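Local coordinates for Myo-inositol 2-dehydrogenase (Thermotoga maritima, PDB 3EZY), which catalyses the NAD(+)-dependent oxidation of myo-inositol to scyllo-inosose and so probably serves in a myo-inositol degradation pathway, at residues I117-F130 with R280-F292. Numbering follows the deposited sequence.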
ATOM      1  N   ILE A 117     -38.660  17.225 -13.781  1.00 27.91           N
ATOM      2  CA  ILE A 117     -37.577  16.746 -12.915  1.00 28.15           C
ATOM      3  C   ILE A 117     -36.926  17.887 -12.150  1.00 26.58           C
ATOM      4  O   ILE A 117     -36.650  18.942 -12.714  1.00 26.41           O
ATOM      5  CB  ILE A 117     -36.490  16.064 -13.796  1.00 28.60           C
ATOM      6  CG1 ILE A 117     -37.035  14.787 -14.398  1.00 32.32           C
ATOM      7  CG2 ILE A 117     -35.243  15.745 -13.045  1.00 30.93           C
ATOM      8  CD1 ILE A 117     -36.091  14.230 -15.463  1.00 33.17           C
ATOM      9  N   LEU A 118     -36.678  17.642 -10.868  1.00 24.73           N
ATOM     10  CA  LEU A 118     -35.788  18.452 -10.047  1.00 23.93           C
ATOM     11  C   LEU A 118     -34.636  17.544  -9.576  1.00 22.60           C
ATOM     12  O   LEU A 118     -34.847  16.630  -8.794  1.00 22.24           O
ATOM     13  CB  LEU A 118     -36.508  19.069  -8.839  1.00 23.31           C
ATOM     14  CG  LEU A 118     -35.597  19.835  -7.845  1.00 24.77           C
ATOM     15  CD1 LEU A 118     -34.718  20.865  -8.584  1.00 22.64           C
ATOM     16  CD2 LEU A 118     -36.425  20.530  -6.742  1.00 22.89           C
ATOM     17  N   PHE A 119     -33.443  17.785 -10.092  1.00 19.81           N
ATOM     18  CA  PHE A 119     -32.252  16.953  -9.808  1.00 20.68           C
ATOM     19  C   PHE A 119     -31.302  17.814  -8.967  1.00 20.71           C
ATOM     20  O   PHE A 119     -30.964  18.913  -9.365  1.00 21.44           O
ATOM     21  CB  PHE A 119     -31.578  16.606 -11.145  1.00 20.42           C
ATOM     22  CG  PHE A 119     -30.466  15.552 -11.057  1.00 20.24           C
ATOM     23  CD1 PHE A 119     -30.618  14.327 -11.699  1.00 21.93           C
ATOM     24  CD2 PHE A 119     -29.293  15.806 -10.362  1.00 20.16           C
ATOM     25  CE1 PHE A 119     -29.617  13.355 -11.671  1.00 21.35           C
ATOM     26  CE2 PHE A 119     -28.280  14.827 -10.305  1.00 22.83           C
ATOM     27  CZ  PHE A 119     -28.463  13.602 -10.964  1.00 24.03           C
ATOM     28  N   THR A 120     -30.884  17.315  -7.810  1.00 20.97           N
ATOM     29  CA  THR A 120     -30.027  18.051  -6.917  1.00 21.17           C
ATOM     30  C   THR A 120     -28.591  17.667  -7.212  1.00 21.09           C
ATOM     31  O   THR A 120     -28.280  16.483  -7.328  1.00 21.36           O
ATOM     32  CB  THR A 120     -30.310  17.699  -5.448  1.00 21.82           C
ATOM     33  OG1 THR A 120     -31.629  18.137  -5.119  1.00 23.06           O
ATOM     34  CG2 THR A 120     -29.315  18.431  -4.503  1.00 21.43           C
ATOM     35  N   GLY A 121     -27.712  18.664  -7.316  1.00 21.10           N
ATOM     36  CA  GLY A 121     -26.350  18.435  -7.765  1.00 20.06           C
ATOM     37  C   GLY A 121     -25.407  17.918  -6.677  1.00 21.64           C
ATOM     38  O   GLY A 121     -24.412  18.596  -6.362  1.00 21.78           O
ATOM     39  N   PHE A 122     -25.695  16.742  -6.100  1.00 20.63           N
ATOM     40  CA  PHE A 122     -24.710  16.081  -5.206  1.00 21.31           C
ATOM     41  C   PHE A 122     -23.746  15.242  -6.043  1.00 21.43           C
ATOM     42  O   PHE A 122     -23.954  14.052  -6.246  1.00 21.72           O
ATOM     43  CB  PHE A 122     -25.412  15.274  -4.124  1.00 21.76           C
ATOM     44  CG  PHE A 122     -26.034  16.143  -3.059  1.00 21.58           C
ATOM     45  CD1 PHE A 122     -25.306  17.197  -2.491  1.00 22.91           C
ATOM     46  CD2 PHE A 122     -27.317  15.904  -2.611  1.00 21.76           C
ATOM     47  CE1 PHE A 122     -25.860  17.983  -1.503  1.00 22.27           C
ATOM     48  CE2 PHE A 122     -27.873  16.652  -1.589  1.00 19.38           C
ATOM     49  CZ  PHE A 122     -27.165  17.727  -1.057  1.00 19.22           C
ATOM     50  N   ASN A 123     -22.741  15.898  -6.610  1.00 21.33           N
ATOM     51  CA  ASN A 123     -21.856  15.234  -7.565  1.00 21.61           C
ATOM     52  C   ASN A 123     -21.026  14.083  -6.989  1.00 21.03           C
ATOM     53  O   ASN A 123     -20.634  13.191  -7.709  1.00 21.57           O
ATOM     54  CB  ASN A 123     -20.895  16.251  -8.228  1.00 20.56           C
ATOM     55  CG  ASN A 123     -19.980  16.929  -7.214  1.00 23.55           C
ATOM     56  OD1 ASN A 123     -20.454  17.669  -6.352  1.00 22.29           O
ATOM     57  ND2 ASN A 123     -18.667  16.678  -7.304  1.00 19.85           N
ATOM     58  N   ARG A 124     -20.717  14.104  -5.703  1.00 21.93           N
ATOM     59  CA  ARG A 124     -19.864  13.036  -5.169  1.00 22.24           C
ATOM     60  C   ARG A 124     -20.547  11.668  -5.212  1.00 21.93           C
ATOM     61  O   ARG A 124     -19.860  10.664  -5.080  1.00 21.96           O
ATOM     62  CB  ARG A 124     -19.355  13.339  -3.743  1.00 22.10           C
ATOM     63  CG  ARG A 124     -18.724  14.741  -3.621  1.00 22.57           C
ATOM     64  CD  ARG A 124     -18.036  14.994  -2.280  1.00 25.01           C
ATOM     65  NE  ARG A 124     -17.610  16.415  -2.197  1.00 26.65           N
ATOM     66  CZ  ARG A 124     -17.347  17.053  -1.051  1.00 26.10           C
ATOM     67  NH1 ARG A 124     -17.424  16.389   0.106  1.00 24.94           N
ATOM     68  NH2 ARG A 124     -16.990  18.343  -1.056  1.00 24.26           N
ATOM     69  N   ARG A 125     -21.877  11.602  -5.362  1.00 20.73           N
ATOM     70  CA  ARG A 125     -22.479  10.253  -5.556  1.00 20.75           C
ATOM     71  C   ARG A 125     -21.961   9.620  -6.826  1.00 21.45           C
ATOM     72  O   ARG A 125     -22.163   8.432  -7.010  1.00 20.32           O
ATOM     73  CB  ARG A 125     -23.990  10.276  -5.700  1.00 20.44           C
ATOM     74  CG  ARG A 125     -24.715  10.783  -4.464  1.00 19.33           C
ATOM     75  CD  ARG A 125     -26.178  10.428  -4.547  1.00 20.81           C
ATOM     76  NE  ARG A 125     -26.939  10.941  -3.408  1.00 21.90           N
ATOM     77  CZ  ARG A 125     -28.168  10.527  -3.129  1.00 23.95           C
ATOM     78  NH1 ARG A 125     -28.738   9.673  -3.949  1.00 22.23           N
ATOM     79  NH2 ARG A 125     -28.832  10.989  -2.058  1.00 23.49           N
ATOM     80  N   PHE A 126     -21.354  10.425  -7.731  1.00 21.08           N
ATOM     81  CA  PHE A 126     -20.964   9.900  -9.019  1.00 21.92           C
ATOM     82  C   PHE A 126     -19.469   9.788  -9.141  1.00 22.15           C
ATOM     83  O   PHE A 126     -18.988   9.562 -10.243  1.00 22.32           O
ATOM     84  CB  PHE A 126     -21.554  10.758 -10.181  1.00 22.43           C
ATOM     85  CG  PHE A 126     -23.074  10.863 -10.124  1.00 21.50           C
ATOM     86  CD1 PHE A 126     -23.866   9.891 -10.721  1.00 24.89           C
ATOM     87  CD2 PHE A 126     -23.692  11.886  -9.392  1.00 21.91           C
ATOM     88  CE1 PHE A 126     -25.263   9.952 -10.645  1.00 22.17           C
ATOM     89  CE2 PHE A 126     -25.092  11.967  -9.314  1.00 22.73           C
ATOM     90  CZ  PHE A 126     -25.876  10.989  -9.949  1.00 22.46           C
ATOM     91  N   ASP A 127     -18.737  10.042  -8.050  1.00 21.77           N
ATOM     92  CA  ASP A 127     -17.300   9.704  -7.929  1.00 22.83           C
ATOM     93  C   ASP A 127     -17.116   8.184  -8.102  1.00 23.43           C
ATOM     94  O   ASP A 127     -17.779   7.380  -7.437  1.00 22.85           O
ATOM     95  CB  ASP A 127     -16.803  10.181  -6.535  1.00 23.62           C
ATOM     96  CG  ASP A 127     -15.346   9.790  -6.235  1.00 25.24           C
ATOM     97  OD1 ASP A 127     -15.053   8.579  -6.072  1.00 23.70           O
ATOM     98  OD2 ASP A 127     -14.486  10.695  -6.108  1.00 26.72           O
ATOM     99  N   ARG A 128     -16.266   7.755  -9.035  1.00 23.51           N
ATOM    100  CA  ARG A 128     -16.207   6.324  -9.304  1.00 23.85           C
ATOM    101  C   ARG A 128     -15.851   5.481  -8.066  1.00 22.39           C
ATOM    102  O   ARG A 128     -16.334   4.354  -7.951  1.00 21.62           O
ATOM    103  CB  ARG A 128     -15.232   5.979 -10.451  1.00 24.85           C
ATOM    104  CG  ARG A 128     -13.803   6.356 -10.136  1.00 32.04           C
ATOM    105  CD  ARG A 128     -12.899   6.400 -11.377  1.00 40.46           C
ATOM    106  NE  ARG A 128     -12.420   5.072 -11.742  1.00 48.39           N
ATOM    107  CZ  ARG A 128     -12.894   4.343 -12.755  1.00 52.13           C
ATOM    108  NH1 ARG A 128     -12.371   3.140 -13.004  1.00 51.52           N
ATOM    109  NH2 ARG A 128     -13.882   4.819 -13.528  1.00 53.64           N
ATOM    110  N   ASN A 129     -15.021   6.002  -7.153  1.00 19.70           N
ATOM    111  CA  ASN A 129     -14.677   5.246  -5.945  1.00 18.54           C
ATOM    112  C   ASN A 129     -15.813   5.129  -4.925  1.00 19.19           C
ATOM    113  O   ASN A 129     -16.071   4.057  -4.400  1.00 17.96           O
ATOM    114  CB  ASN A 129     -13.432   5.875  -5.316  1.00 18.54           C
ATOM    115  CG  ASN A 129     -12.280   5.937  -6.311  1.00 19.79           C
ATOM    116  OD1 ASN A 129     -11.958   4.937  -6.902  1.00 17.12           O
ATOM    117  ND2 ASN A 129     -11.708   7.113  -6.533  1.00 16.87           N
ATOM    118  N   PHE A 130     -16.478   6.243  -4.624  1.00 18.37           N
ATOM    119  CA  PHE A 130     -17.607   6.219  -3.668  1.00 18.69           C
ATOM    120  C   PHE A 130     -18.790   5.387  -4.155  1.00 19.04           C
ATOM    121  O   PHE A 130     -19.472   4.667  -3.386  1.00 18.55           O
ATOM    122  CB  PHE A 130     -18.060   7.655  -3.394  1.00 17.75           C
ATOM    123  CG  PHE A 130     -16.946   8.577  -2.870  1.00 19.31           C
ATOM    124  CD1 PHE A 130     -15.859   8.058  -2.147  1.00 19.09           C
ATOM    125  CD2 PHE A 130     -17.032   9.963  -3.048  1.00 21.15           C
ATOM    126  CE1 PHE A 130     -14.864   8.906  -1.626  1.00 21.22           C
ATOM    127  CE2 PHE A 130     -16.018  10.841  -2.562  1.00 22.67           C
ATOM    128  CZ  PHE A 130     -14.925  10.308  -1.858  1.00 20.27           C
ATOM    129  N   ARG A 280      -9.583  16.966  -9.367  1.00 23.62           N
ATOM    130  CA  ARG A 280     -10.350  16.185  -8.375  1.00 23.81           C
ATOM    131  C   ARG A 280     -11.769  15.811  -8.854  1.00 23.36           C
ATOM    132  O   ARG A 280     -12.216  14.654  -8.703  1.00 23.42           O
ATOM    133  CB  ARG A 280     -10.424  16.918  -7.016  1.00 23.29           C
ATOM    134  CG  ARG A 280     -11.401  16.272  -5.999  1.00 25.46           C
ATOM    135  CD  ARG A 280     -10.833  14.918  -5.540  1.00 25.29           C
ATOM    136  NE  ARG A 280     -11.708  14.172  -4.636  1.00 33.16           N
ATOM    137  CZ  ARG A 280     -12.784  13.468  -5.011  1.00 38.21           C
ATOM    138  NH1 ARG A 280     -13.173  13.450  -6.288  1.00 37.48           N
ATOM    139  NH2 ARG A 280     -13.509  12.811  -4.101  1.00 36.99           N
ATOM    140  N   TYR A 281     -12.487  16.789  -9.400  1.00 22.29           N
ATOM    141  CA  TYR A 281     -13.942  16.656  -9.507  1.00 22.92           C
ATOM    142  C   TYR A 281     -14.510  16.467 -10.899  1.00 23.39           C
ATOM    143  O   TYR A 281     -15.713  16.178 -11.068  1.00 22.47           O
ATOM    144  CB  TYR A 281     -14.626  17.887  -8.883  1.00 22.27           C
ATOM    145  CG  TYR A 281     -14.620  17.951  -7.348  1.00 23.08           C
ATOM    146  CD1 TYR A 281     -14.092  19.045  -6.698  1.00 24.58           C
ATOM    147  CD2 TYR A 281     -15.179  16.921  -6.569  1.00 23.44           C
ATOM    148  CE1 TYR A 281     -14.120  19.147  -5.319  1.00 24.27           C
ATOM    149  CE2 TYR A 281     -15.210  16.991  -5.194  1.00 23.93           C
ATOM    150  CZ  TYR A 281     -14.687  18.123  -4.573  1.00 24.45           C
ATOM    151  OH  TYR A 281     -14.689  18.221  -3.213  1.00 24.08           O
ATOM    152  N   ARG A 282     -13.683  16.685 -11.908  1.00 24.07           N
ATOM    153  CA  ARG A 282     -14.211  16.746 -13.270  1.00 25.95           C
ATOM    154  C   ARG A 282     -14.971  15.492 -13.708  1.00 24.98           C
ATOM    155  O   ARG A 282     -16.048  15.594 -14.337  1.00 25.24           O
ATOM    156  CB  ARG A 282     -13.069  17.048 -14.257  1.00 26.91           C
ATOM    157  CG  ARG A 282     -13.344  16.634 -15.694  1.00 34.00           C
ATOM    158  CD  ARG A 282     -14.093  17.684 -16.462  1.00 42.99           C
ATOM    159  NE  ARG A 282     -13.254  18.819 -16.874  1.00 49.82           N
ATOM    160  CZ  ARG A 282     -13.728  19.953 -17.418  1.00 52.95           C
ATOM    161  NH1 ARG A 282     -15.036  20.118 -17.620  1.00 52.84           N
ATOM    162  NH2 ARG A 282     -12.895  20.934 -17.760  1.00 54.32           N
ATOM    163  N   ASP A 283     -14.433  14.311 -13.398  1.00 24.09           N
ATOM    164  CA  ASP A 283     -15.107  13.080 -13.814  0.70 24.40           C
ATOM    165  C   ASP A 283     -16.437  12.868 -13.099  1.00 23.14           C
ATOM    166  O   ASP A 283     -17.377  12.363 -13.707  1.00 22.86           O
ATOM    167  CB  ASP A 283     -14.247  11.831 -13.607  0.70 25.29           C
ATOM    168  CG  ASP A 283     -14.942  10.574 -14.109  0.70 29.29           C
ATOM    169  OD1 ASP A 283     -15.373  10.560 -15.301  0.70 34.73           O
ATOM    170  OD2 ASP A 283     -15.094   9.599 -13.310  0.70 34.51           O
ATOM    171  N   SER A 284     -16.522  13.241 -11.820  1.00 22.31           N
ATOM    172  CA  SER A 284     -17.804  13.101 -11.080  1.00 21.13           C
ATOM    173  C   SER A 284     -18.852  14.060 -11.652  1.00 21.08           C
ATOM    174  O   SER A 284     -20.012  13.717 -11.778  1.00 20.61           O
ATOM    175  CB  SER A 284     -17.622  13.349  -9.568  1.00 20.64           C
ATOM    176  OG  SER A 284     -17.373  14.712  -9.272  1.00 20.45           O
ATOM    177  N   TYR A 285     -18.451  15.272 -12.044  1.00 20.78           N
ATOM    178  CA  TYR A 285     -19.425  16.148 -12.706  1.00 20.55           C
ATOM    179  C   TYR A 285     -19.870  15.620 -14.069  1.00 21.18           C
ATOM    180  O   TYR A 285     -21.059  15.705 -14.443  1.00 21.21           O
ATOM    181  CB  TYR A 285     -18.859  17.569 -12.850  1.00 20.76           C
ATOM    182  CG  TYR A 285     -18.816  18.338 -11.563  1.00 18.65           C
ATOM    183  CD1 TYR A 285     -19.979  18.594 -10.842  1.00 22.08           C
ATOM    184  CD2 TYR A 285     -17.618  18.861 -11.098  1.00 21.40           C
ATOM    185  CE1 TYR A 285     -19.950  19.323  -9.647  1.00 20.83           C
ATOM    186  CE2 TYR A 285     -17.564  19.601  -9.916  1.00 23.05           C
ATOM    187  CZ  TYR A 285     -18.743  19.841  -9.210  1.00 23.36           C
ATOM    188  OH  TYR A 285     -18.667  20.542  -8.038  1.00 22.43           O
ATOM    189  N   LEU A 286     -18.924  15.089 -14.843  1.00 21.29           N
ATOM    190  CA  LEU A 286     -19.281  14.571 -16.145  1.00 21.36           C
ATOM    191  C   LEU A 286     -20.320  13.463 -15.962  1.00 22.36           C
ATOM    192  O   LEU A 286     -21.331  13.421 -16.669  1.00 22.26           O
ATOM    193  CB  LEU A 286     -18.051  13.971 -16.822  1.00 22.02           C
ATOM    194  CG  LEU A 286     -18.399  13.245 -18.118  1.00 23.27           C
ATOM    195  CD1 LEU A 286     -18.897  14.246 -19.207  1.00 21.09           C
ATOM    196  CD2 LEU A 286     -17.200  12.423 -18.632  1.00 26.61           C
ATOM    197  N   GLU A 287     -20.052  12.550 -15.035  1.00 20.33           N
ATOM    198  CA  GLU A 287     -20.946  11.400 -14.846  1.00 22.93           C
ATOM    199  C   GLU A 287     -22.318  11.781 -14.264  1.00 22.06           C
ATOM    200  O   GLU A 287     -23.365  11.166 -14.593  1.00 20.14           O
ATOM    201  CB  GLU A 287     -20.280  10.400 -13.918  1.00 23.14           C
ATOM    202  CG  GLU A 287     -21.095   9.132 -13.698  1.00 31.40           C
ATOM    203  CD  GLU A 287     -21.000   8.144 -14.881  1.00 42.02           C
ATOM    204  OE1 GLU A 287     -20.296   8.435 -15.910  1.00 43.45           O
ATOM    205  OE2 GLU A 287     -21.645   7.073 -14.762  1.00 46.20           O
ATOM    206  N   GLU A 288     -22.298  12.763 -13.369  1.00 20.98           N
ATOM    207  CA  GLU A 288     -23.540  13.326 -12.807  1.00 21.77           C
ATOM    208  C   GLU A 288     -24.443  13.900 -13.915  1.00 22.20           C
ATOM    209  O   GLU A 288     -25.658  13.681 -13.946  1.00 22.67           O
ATOM    210  CB  GLU A 288     -23.201  14.423 -11.810  1.00 21.52           C
ATOM    211  CG  GLU A 288     -24.442  15.059 -11.221  1.00 21.22           C
ATOM    212  CD  GLU A 288     -24.116  16.167 -10.305  1.00 23.80           C
ATOM    213  OE1 GLU A 288     -23.285  17.028 -10.667  1.00 24.98           O
ATOM    214  OE2 GLU A 288     -24.674  16.175  -9.203  1.00 25.46           O
ATOM    215  N   LEU A 289     -23.842  14.649 -14.823  1.00 22.86           N
ATOM    216  CA  LEU A 289     -24.585  15.312 -15.907  1.00 22.30           C
ATOM    217  C   LEU A 289     -25.125  14.319 -16.948  1.00 23.68           C
ATOM    218  O   LEU A 289     -26.285  14.438 -17.408  1.00 23.39           O
ATOM    219  CB  LEU A 289     -23.717  16.377 -16.575  1.00 22.30           C
ATOM    220  CG  LEU A 289     -24.328  17.118 -17.793  1.00 23.13           C
ATOM    221  CD1 LEU A 289     -25.687  17.584 -17.416  1.00 25.35           C
ATOM    222  CD2 LEU A 289     -23.505  18.325 -18.218  1.00 26.19           C
ATOM    223  N   LYS A 290     -24.314  13.329 -17.325  1.00 23.47           N
ATOM    224  CA  LYS A 290     -24.829  12.269 -18.201  1.00 24.33           C
ATOM    225  C   LYS A 290     -26.066  11.605 -17.579  1.00 24.79           C
ATOM    226  O   LYS A 290     -26.977  11.184 -18.300  1.00 24.92           O
ATOM    227  CB  LYS A 290     -23.754  11.199 -18.475  1.00 24.25           C
ATOM    228  CG  LYS A 290     -22.521  11.712 -19.174  1.00 25.37           C
ATOM    229  CD  LYS A 290     -21.631  10.500 -19.553  1.00 31.42           C
ATOM    230  CE  LYS A 290     -20.323  10.939 -20.253  1.00 33.64           C
ATOM    231  NZ  LYS A 290     -19.220   9.886 -20.032  1.00 38.16           N
ATOM    232  N   THR A 291     -26.075  11.485 -16.252  1.00 23.51           N
ATOM    233  CA  THR A 291     -27.175  10.807 -15.559  1.00 24.13           C
ATOM    234  C   THR A 291     -28.443  11.656 -15.612  1.00 23.40           C
ATOM    235  O   THR A 291     -29.526  11.130 -15.886  1.00 22.32           O
ATOM    236  CB  THR A 291     -26.839  10.452 -14.075  1.00 23.78           C
ATOM    237  OG1 THR A 291     -25.637   9.669 -14.038  1.00 26.40           O
ATOM    238  CG2 THR A 291     -27.974   9.655 -13.415  1.00 24.94           C
ATOM    239  N   PHE A 292     -28.293  12.946 -15.330  1.00 22.48           N
ATOM    240  CA  PHE A 292     -29.375  13.919 -15.481  1.00 22.68           C
ATOM    241  C   PHE A 292     -30.010  13.867 -16.888  1.00 23.06           C
ATOM    242  O   PHE A 292     -31.239  13.860 -17.044  1.00 23.56           O
ATOM    243  CB  PHE A 292     -28.865  15.351 -15.199  1.00 21.99           C
ATOM    244  CG  PHE A 292     -29.926  16.428 -15.457  1.00 21.71           C
ATOM    245  CD1 PHE A 292     -31.091  16.452 -14.701  1.00 19.46           C
ATOM    246  CD2 PHE A 292     -29.762  17.373 -16.464  1.00 22.42           C
ATOM    247  CE1 PHE A 292     -32.073  17.395 -14.908  1.00 17.81           C
ATOM    248  CE2 PHE A 292     -30.743  18.354 -16.689  1.00 19.46           C
ATOM    249  CZ  PHE A 292     -31.905  18.354 -15.908  1.00 19.75           C
TER
HETATM  250  O   HOH W   1     -21.189  20.576  -6.725  1.00 23.82           O
HETATM  251  O   HOH W   2     -14.881  10.015 -10.360  1.00 30.65           O
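The amide of Asn123 lies almost flat over one face of the Tyr285 ring, offset toward its rim, their planes only 16° apart. Its ND2 gives a nearly straight hydrogen bond to Ser284 OG (3.1 Å). With chi1 at 62°, Asn123 CG sits between the backbone N and the carbonyl carbon, which turns the amide down onto the helix. A short amide suits this place, being flat enough to stack and polar at both ends: a water bridges OD1 and Tyr285 OH. Ser284 OG in turn donates to Tyr281 O, so the hydroxyl both accepts and donates. Beside it, Phe126 offers a broad face that can lie on helix backbone, Glu288 CA standing 3.8 Å from the ring centroid in a CH-pi contact. The long, unbranched Glu288 chain runs on past this ring, and its OE2 packs against the Gly121 backbone, poorly angled for hydrogen bonds to Phe122 N or Asn123 N. Asp127 has an oxygen for each task: OD1 N-caps helix 128-138 and OD2 meets Arg280, a salt bridge of two weak bonds. At the other end, apolar rings suit a buried place: Phe292 and Phe119 form an offset edge-to-face pair, and Ile117 CG2 touches Phe292 CE1. Segment 280-292 of helix 277-298 runs antiparallel to strand 118-121, outermost within this chain in the parallel Rossmann sheet, beside strand 90-94, with helix 12-20 against Tyr285 and helix 174-185 against Phe122 and Arg124.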